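Side-chain contacts in TRAP dicarboxylate transporter-DctP subunit (Desulfovibrio desulfuricans subsp. desulfuricans, PDB 4NHB), which probably delivers its solute to a TRAP membrane transporter as a periplasmic binding protein, holding sn-glycerol-3-phosphate in its pocket: residues R171-I175 and P176-N180; P101-A104 and M105-T108; P191-F194 and A195-P198. All blocks are in the same frame, centred on the assembly; numbering follows the deposited sequence.

Three short turns of the TRAP solute-binding fold each supply part of the sn-glycerol-3-phosphate pocket, alongside K37, R151, H238 and T94, an example of a polar ligand gripped at both ends. Contact 2 (101-108) binds the terminal hydroxyl through E107, contact 1 (171-180) binds the phosphate through R171, and contact 3 (191-198) sets F194 beside the ligand. Contact 1 lies in the middle: Y178 OH is 2.7 Å from E107 OE1 of contact 2, and R171 NH2 is 2.9 Å from M192 O of contact 3, both probable hydrogen bonds. Contacts 2 and 3 do not touch, their nearest atoms being about 11 Å apart, so contact 1 and the ligand bridge them.

Contact 1: R171-I175 and P176-N180; sequences RVPNI and PLYTN. With G3P (sn-glycerol-3-phosphate), chain P.
With chi1 at -75°, Y178 holds CG anti to its own carbonyl carbon and swings its ring back toward the strand end, where P173 lies over one face. The pyrrolidine makes a CH-pi contact, CG of P173 standing 3.9 Å from the ring centroid of Y178 and only 13° off the ring normal. L177 CD1 covers the opposite face, so the phenol is sandwiched, while I175 CB meets the ring at its edge, near its plane.

The backbone turn makes this meeting possible. I175 is the N-cap residue of the helix, and I175 O accepts T179 N at 3.3 Å, nearly along the C=O axis, with a weaker bond from Y178 N. An inverse gamma turn centred on N174 leads into this cap. The methyl CG2 of T179 approaches CG2 of V172 at 4.1 Å, the two side chains crossing at about a right angle.

The residues before the helix also face the ligand. R171 is bent at chi2 (-104°) and presents two nitrogens to the phosphate: R171 NH1 reaches O3P of the ligand at 2.7 Å and R171 NH2 reaches O2P at 2.8 Å, both nearly straight. Two bonds to two different oxygens would restrict how the phosphate can turn. P173 CG comes to 3.2 Å from O1P, and I175 CD1 to 3.7 Å from C1 of the ligand.

The Y178 hydroxyl bonds to E107 and more weakly to R151, tying the helix to two further ligand-binding residues. R171 NH2 also bonds to M192 O. The whole is the strand-to-helix junction of a beta-alpha-beta crossover, strand 169-172 running into helix 176-184 and on to the parallel strand 188-191, with helix 311-316 packed against L177.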
loop_
_atom_site.group_PDB
_atom_site.type_symbol
_atom_site.label_atom_id
_atom_site.label_comp_id
_atom_site.label_asym_id
_atom_site.label_seq_id
_atom_site.Cartn_x
_atom_site.Cartn_y
_atom_site.Cartn_z
ATOM N N ARG A 171 -0.871 14.080 -9.530
ATOM C CA ARG A 171 -0.352 13.732 -8.215
ATOM C C ARG A 171 0.402 12.413 -8.276
ATOM O O ARG A 171 -0.003 11.506 -8.972
ATOM C CB ARG A 171 -1.481 13.614 -7.211
ATOM C CG ARG A 171 -0.979 13.409 -5.775
ATOM C CD ARG A 171 -1.157 11.931 -5.325
ATOM N NE ARG A 171 -0.411 11.619 -4.109
ATOM C CZ ARG A 171 -0.557 10.500 -3.410
ATOM N NH1 ARG A 171 -1.414 9.569 -3.803
ATOM N NH2 ARG A 171 0.175 10.301 -2.340
ATOM N N VAL A 172 1.494 12.330 -7.534
ATOM C CA VAL A 172 2.173 11.070 -7.306
ATOM C C VAL A 172 2.574 11.048 -5.854
ATOM O O VAL A 172 2.770 12.092 -5.265
ATOM C CB VAL A 172 3.439 10.899 -8.177
ATOM C CG1 VAL A 172 3.059 10.931 -9.643
ATOM C CG2 VAL A 172 4.442 11.974 -7.873
ATOM N N PRO A 173 2.654 9.857 -5.267
ATOM C CA PRO A 173 3.192 9.732 -3.910
ATOM C C PRO A 173 4.654 10.142 -3.907
ATOM O O PRO A 173 5.308 9.954 -4.935
ATOM C CB PRO A 173 3.083 8.229 -3.636
ATOM C CG PRO A 173 1.900 7.768 -4.417
ATOM C CD PRO A 173 2.050 8.597 -5.737
ATOM N N ASN A 174 5.146 10.658 -2.791
ATOM C CA ASN A 174 6.548 11.082 -2.671
ATOM C C ASN A 174 7.421 9.926 -2.216
ATOM O O ASN A 174 7.943 9.913 -1.118
ATOM C CB ASN A 174 6.686 12.249 -1.696
ATOM C CG ASN A 174 8.022 12.993 -1.847
ATOM O OD1 ASN A 174 8.805 12.734 -2.750
ATOM N ND2 ASN A 174 8.268 13.922 -0.951
ATOM N N ILE A 175 7.523 8.939 -3.086
ATOM C CA ILE A 175 8.263 7.719 -2.844
ATOM C C ILE A 175 9.005 7.450 -4.142
ATOM O O ILE A 175 8.451 7.621 -5.207
ATOM C CB ILE A 175 7.287 6.510 -2.557
ATOM C CG1 ILE A 175 6.346 6.804 -1.390
ATOM C CG2 ILE A 175 8.095 5.244 -2.299
ATOM C CD1 ILE A 175 5.336 5.648 -1.051
ATOM N N PRO A 176 10.273 7.052 -4.071
ATOM C CA PRO A 176 11.020 6.995 -5.330
ATOM C C PRO A 176 10.406 6.128 -6.452
ATOM O O PRO A 176 10.303 6.521 -7.641
ATOM C CB PRO A 176 12.383 6.467 -4.867
ATOM C CG PRO A 176 12.554 7.120 -3.535
ATOM C CD PRO A 176 11.170 7.028 -2.905
ATOM N N LEU A 177 9.952 4.939 -6.103
ATOM C CA LEU A 177 9.420 4.068 -7.128
ATOM C C LEU A 177 8.262 4.728 -7.939
ATOM O O LEU A 177 8.111 4.466 -9.137
ATOM C CB LEU A 177 9.040 2.715 -6.502
ATOM C CG LEU A 177 7.632 2.533 -5.983
ATOM C CD1 LEU A 177 6.780 2.084 -7.128
ATOM C CD2 LEU A 177 7.593 1.480 -4.866
ATOM N N TYR A 178 7.473 5.600 -7.298
ATOM C CA TYR A 178 6.377 6.334 -7.972
ATOM C C TYR A 178 6.818 7.563 -8.842
ATOM O O TYR A 178 6.293 7.792 -9.920
ATOM C CB TYR A 178 5.355 6.809 -6.924
ATOM C CG TYR A 178 4.480 5.672 -6.407
ATOM C CD1 TYR A 178 3.373 5.278 -7.101
ATOM C CD2 TYR A 178 4.811 4.973 -5.253
ATOM C CE1 TYR A 178 2.561 4.234 -6.629
ATOM C CE2 TYR A 178 4.023 3.910 -4.802
ATOM C CZ TYR A 178 2.895 3.577 -5.493
ATOM O OH TYR A 178 2.104 2.530 -5.082
ATOM N N THR A 179 7.753 8.349 -8.335
ATOM C CA THR A 179 8.260 9.502 -9.083
ATOM C C THR A 179 9.031 8.984 -10.296
ATOM O O THR A 179 8.904 9.523 -11.392
ATOM C CB THR A 179 9.150 10.416 -8.207
ATOM O OG1 THR A 179 10.220 9.656 -7.638
ATOM C CG2 THR A 179 8.326 11.070 -7.060
ATOM N N ASN A 180 9.783 7.906 -10.109
ATOM C CA ASN A 180 10.478 7.283 -11.240
ATOM C C ASN A 180 9.510 6.735 -12.284
ATOM O O ASN A 180 9.674 6.906 -13.485
ATOM C CB ASN A 180 11.379 6.156 -10.764
ATOM C CG ASN A 180 12.218 5.615 -11.895
ATOM O OD1 ASN A 180 13.045 6.337 -12.456
ATOM N ND2 ASN A 180 11.959 4.382 -12.289
HETATM O O1 G3P P . 2.431 1.802 -0.544
HETATM C C1 G3P P . 2.639 3.103 -1.009
HETATM C C2 G3P P . 1.292 3.803 -1.231
HETATM O O2 G3P P . 0.582 3.825 -0.022
HETATM C C3 G3P P . 1.539 5.240 -1.720
HETATM O O1P G3P P . 0.439 5.661 -2.461
HETATM O O4P G3P P . -1.227 5.685 -0.686
HETATM O O2P G3P P . 0.121 7.795 -1.141
HETATM O O3P G3P P . -1.654 7.088 -2.743
HETATM P P G3P P . -0.639 6.619 -1.705
#

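Contact 2: P101-A104 and M105-T108; sequences PAMA and MLET. With G3P (sn-glycerol-3-phosphate), chain P.
E107 N donates to A104 O at 3.0 Å, one of a run of i to i+3 bonds that give the chain up to E107 a 3-10-like course, in the connection between strand 89-92 and helix 115-122. From there the E107 side chain goes to the ligand. E107 OE2 accepts the O1 hydroxyl of sn-glycerol-3-phosphate at 2.7 Å, at the end of the molecule remote from the phosphate. The chain is extended beyond CG (chi2 -179°), which carries the carboxylate clear of the turn and into the pocket.

Protein donors hold that carboxylate. OE1 takes the hydroxyl of T94, which binds the ligand through its own backbone N, besides that of Y178, and OE2 is bonded by the backbone N of I237. Each oxygen thus has protein partners, and OE2 the ligand hydroxyl as well. Such a set would restrict rotation of the group and may favour its ionised form while it binds the hydroxyl.

Behind E107, M105 N reaches A102 O at 2.7 Å and L106 N reaches M103 O at 3.1 Å; in each the donor sits well above the carbonyl plane. Side chains crowd the same carbonyls: L106, with CB 3.3 Å from M103 O, lays its branch over that oxygen, and M105 CB stands 3.2 Å from A102 O. M103 and L106 meet loosely, M103 SD to L106 CD1 at 4.4 Å, and both pack against I130 of helix 125-131. M105, bent at chi3 (82°), turns its end away toward helices 311-316 and 320-329, where F313 and L324 also touch T108.

The exit from the turn is closed by T108, whose hydroxyl OG1 donates to the M105 carbonyl O at 2.7 Å, tilted 18° from the carbonyl plane.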
loop_
_atom_site.group_PDB
_atom_site.type_symbol
_atom_site.label_atom_id
_atom_site.label_comp_id
_atom_site.label_asym_id
_atom_site.label_seq_id
_atom_site.Cartn_x
_atom_site.Cartn_y
_atom_site.Cartn_z
ATOM N N PRO A 101 15.712 -0.430 0.484
ATOM C CA PRO A 101 15.261 -0.345 -0.908
ATOM C C PRO A 101 14.404 -1.515 -1.387
ATOM O O PRO A 101 13.520 -1.272 -2.198
ATOM C CB PRO A 101 16.576 -0.241 -1.679
ATOM C CG PRO A 101 17.456 0.563 -0.733
ATOM C CD PRO A 101 17.058 0.152 0.661
ATOM N N ALA A 102 14.636 -2.729 -0.910
ATOM C CA ALA A 102 13.934 -3.871 -1.446
ATOM C C ALA A 102 12.425 -3.751 -1.165
ATOM O O ALA A 102 11.605 -4.272 -1.943
ATOM C CB ALA A 102 14.472 -5.180 -0.875
ATOM N N MET A 103 12.066 -3.050 -0.088
ATOM C CA MET A 103 10.634 -2.868 0.256
ATOM C C MET A 103 9.863 -2.268 -0.901
ATOM O O MET A 103 8.661 -2.540 -1.067
ATOM C CB MET A 103 10.475 -2.013 1.500
ATOM C CG MET A 103 11.128 -2.565 2.735
ATOM S SD MET A 103 10.542 -4.202 3.158
ATOM C CE MET A 103 9.434 -3.914 4.523
ATOM N N ALA A 104 10.535 -1.438 -1.703
ATOM C CA ALA A 104 9.898 -0.865 -2.896
ATOM C C ALA A 104 9.344 -1.952 -3.791
ATOM O O ALA A 104 8.326 -1.766 -4.432
ATOM C CB ALA A 104 10.878 -0.010 -3.684
ATOM N N MET A 105 10.023 -3.089 -3.840
ATOM C CA MET A 105 9.619 -4.165 -4.738
ATOM C C MET A 105 8.301 -4.869 -4.369
ATOM O O MET A 105 7.787 -5.623 -5.186
ATOM C CB MET A 105 10.757 -5.169 -4.894
ATOM C CG MET A 105 12.006 -4.527 -5.511
ATOM S SD MET A 105 13.264 -5.708 -6.073
ATOM C CE MET A 105 12.605 -6.144 -7.643
ATOM N N LEU A 106 7.765 -4.589 -3.179
ATOM C CA LEU A 106 6.408 -5.008 -2.813
ATOM C C LEU A 106 5.406 -4.484 -3.847
ATOM O O LEU A 106 4.375 -5.107 -4.086
ATOM C CB LEU A 106 6.032 -4.528 -1.403
ATOM C CG LEU A 106 6.769 -5.226 -0.223
ATOM C CD1 LEU A 106 6.636 -4.504 1.142
ATOM C CD2 LEU A 106 6.304 -6.634 -0.058
ATOM N N GLU A 107 5.723 -3.335 -4.455
ATOM C CA GLU A 107 4.864 -2.704 -5.461
ATOM C C GLU A 107 5.521 -2.583 -6.863
ATOM O O GLU A 107 5.278 -1.642 -7.585
ATOM C CB GLU A 107 4.381 -1.333 -4.930
ATOM C CG GLU A 107 3.530 -1.460 -3.692
ATOM C CD GLU A 107 2.989 -0.152 -3.128
ATOM O OE1 GLU A 107 3.536 0.932 -3.444
ATOM O OE2 GLU A 107 2.002 -0.228 -2.336
ATOM N N THR A 108 6.327 -3.584 -7.232
ATOM C CA THR A 108 6.980 -3.669 -8.556
ATOM C C THR A 108 5.951 -3.509 -9.641
ATOM O O THR A 108 4.968 -4.274 -9.704
ATOM C CB THR A 108 7.676 -5.050 -8.732
ATOM O OG1 THR A 108 8.674 -5.214 -7.735
ATOM C CG2 THR A 108 8.307 -5.219 -10.119
HETATM O O1 G3P P . 2.431 1.802 -0.544
HETATM C C1 G3P P . 2.639 3.103 -1.009
HETATM C C2 G3P P . 1.292 3.803 -1.231
HETATM O O2 G3P P . 0.582 3.825 -0.022
HETATM C C3 G3P P . 1.539 5.240 -1.720
HETATM O O1P G3P P . 0.439 5.661 -2.461
HETATM O O4P G3P P . -1.227 5.685 -0.686
HETATM O O2P G3P P . 0.121 7.795 -1.141
HETATM O O3P G3P P . -1.654 7.088 -2.743
HETATM P P G3P P . -0.639 6.619 -1.705
#

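Contact 3: P191-F194 and A195-P198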
loop_
_atom_site.group_PDB
_atom_site.type_symbol
_atom_site.label_atom_id
_atom_site.label_comp_id
_atom_site.label_asym_id
_atom_site.label_seq_id
_atom_site.Cartn_x
_atom_site.Cartn_y
_atom_site.Cartn_z
ATOM N N PRO A 191 4.639 15.386 -6.549
ATOM C CA PRO A 191 4.744 14.580 -5.329
ATOM C C PRO A 191 4.043 15.244 -4.176
ATOM O O PRO A 191 4.233 16.435 -3.943
ATOM C CB PRO A 191 6.247 14.535 -5.042
ATOM C CG PRO A 191 6.911 15.030 -6.294
ATOM C CD PRO A 191 5.947 15.943 -6.948
ATOM N N MET A 192 3.232 14.477 -3.459
ATOM C CA MET A 192 2.679 14.928 -2.199
ATOM C C MET A 192 2.138 13.746 -1.376
ATOM O O MET A 192 1.618 12.767 -1.936
ATOM C CB MET A 192 1.569 15.928 -2.451
ATOM C CG MET A 192 0.354 15.344 -3.102
ATOM S SD MET A 192 -0.843 16.629 -3.527
ATOM C CE MET A 192 -0.162 17.334 -5.013
ATOM N N PRO A 193 2.279 13.812 -0.037
ATOM C CA PRO A 193 1.653 12.774 0.782
ATOM C C PRO A 193 0.154 12.610 0.526
ATOM O O PRO A 193 -0.559 13.542 0.138
ATOM C CB PRO A 193 1.880 13.262 2.225
ATOM C CG PRO A 193 3.057 14.137 2.139
ATOM C CD PRO A 193 3.112 14.725 0.762
ATOM N N PHE A 194 -0.334 11.408 0.801
ATOM C CA PHE A 194 -1.742 11.122 0.609
ATOM C C PHE A 194 -2.684 12.100 1.348
ATOM O O PHE A 194 -3.731 12.511 0.828
ATOM C CB PHE A 194 -2.024 9.707 1.085
ATOM C CG PHE A 194 -3.405 9.259 0.766
ATOM C CD1 PHE A 194 -3.751 9.005 -0.554
ATOM C CD2 PHE A 194 -4.364 9.131 1.765
ATOM C CE1 PHE A 194 -5.046 8.611 -0.878
ATOM C CE2 PHE A 194 -5.662 8.748 1.446
ATOM C CZ PHE A 194 -5.996 8.482 0.141
ATOM N N ALA A 195 -2.306 12.444 2.574
ATOM C CA ALA A 195 -3.087 13.337 3.409
ATOM C C ALA A 195 -3.395 14.673 2.709
ATOM O O ALA A 195 -4.416 15.293 2.993
ATOM C CB ALA A 195 -2.372 13.583 4.719
ATOM N N GLU A 196 -2.543 15.093 1.773
ATOM C CA GLU A 196 -2.701 16.403 1.122
ATOM C C GLU A 196 -3.581 16.304 -0.147
ATOM O O GLU A 196 -3.865 17.316 -0.829
ATOM C CB GLU A 196 -1.310 16.997 0.798
ATOM C CG GLU A 196 -0.518 17.470 2.040
ATOM C CD GLU A 196 0.914 17.923 1.719
ATOM O OE1 GLU A 196 1.173 18.284 0.551
ATOM O OE2 GLU A 196 1.783 17.917 2.630
ATOM N N VAL A 197 -3.975 15.077 -0.480
ATOM C CA VAL A 197 -4.629 14.831 -1.761
ATOM C C VAL A 197 -5.990 15.517 -1.830
ATOM O O VAL A 197 -6.332 16.118 -2.859
ATOM C CB VAL A 197 -4.773 13.337 -2.068
ATOM C CG1 VAL A 197 -5.782 13.094 -3.213
ATOM C CG2 VAL A 197 -3.401 12.736 -2.466
ATOM N N PRO A 198 -6.772 15.427 -0.740
ATOM C CA PRO A 198 -8.101 16.065 -0.793
ATOM C C PRO A 198 -8.007 17.598 -1.040
ATOM O O PRO A 198 -8.659 18.152 -1.946
ATOM C CB PRO A 198 -8.695 15.726 0.570
ATOM C CG PRO A 198 -7.929 14.465 1.016
ATOM C CD PRO A 198 -6.548 14.706 0.533
#
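E196 lies alongside P193, the two side chains pointing the same way, with the carboxylate OE2 of E196 3.9 Å from the ring carbon CD of P193. The glutamate is extended beyond CG, and its other oxygen, OE1, comes to 3.8 Å from M192 CB. These are contacts of van der Waals kind near the protein surface.

The turn is drawn in by two backbone bonds: E196 N to P193 O at 3.0 Å and V197 N to F194 O at 2.9 Å. In both the donor stands more than 45° above the carbonyl plane.

F194 takes the opposite course. With chi1 at -173° its CG lies anti to the backbone N, and the ring leaves the turn for the pocket. V197 CG2 follows it obliquely, 4.2 Å from F194 CD1, and both side chains also touch R171. In the pocket the F194 ring forms a cation-pi pair with K37 and lies against the ligand.

The segment is thus the link from strand 188-191 into helix 197-203, a strand-to-helix turn that lines the phosphate-binding side of a periplasmic solute-binding pocket.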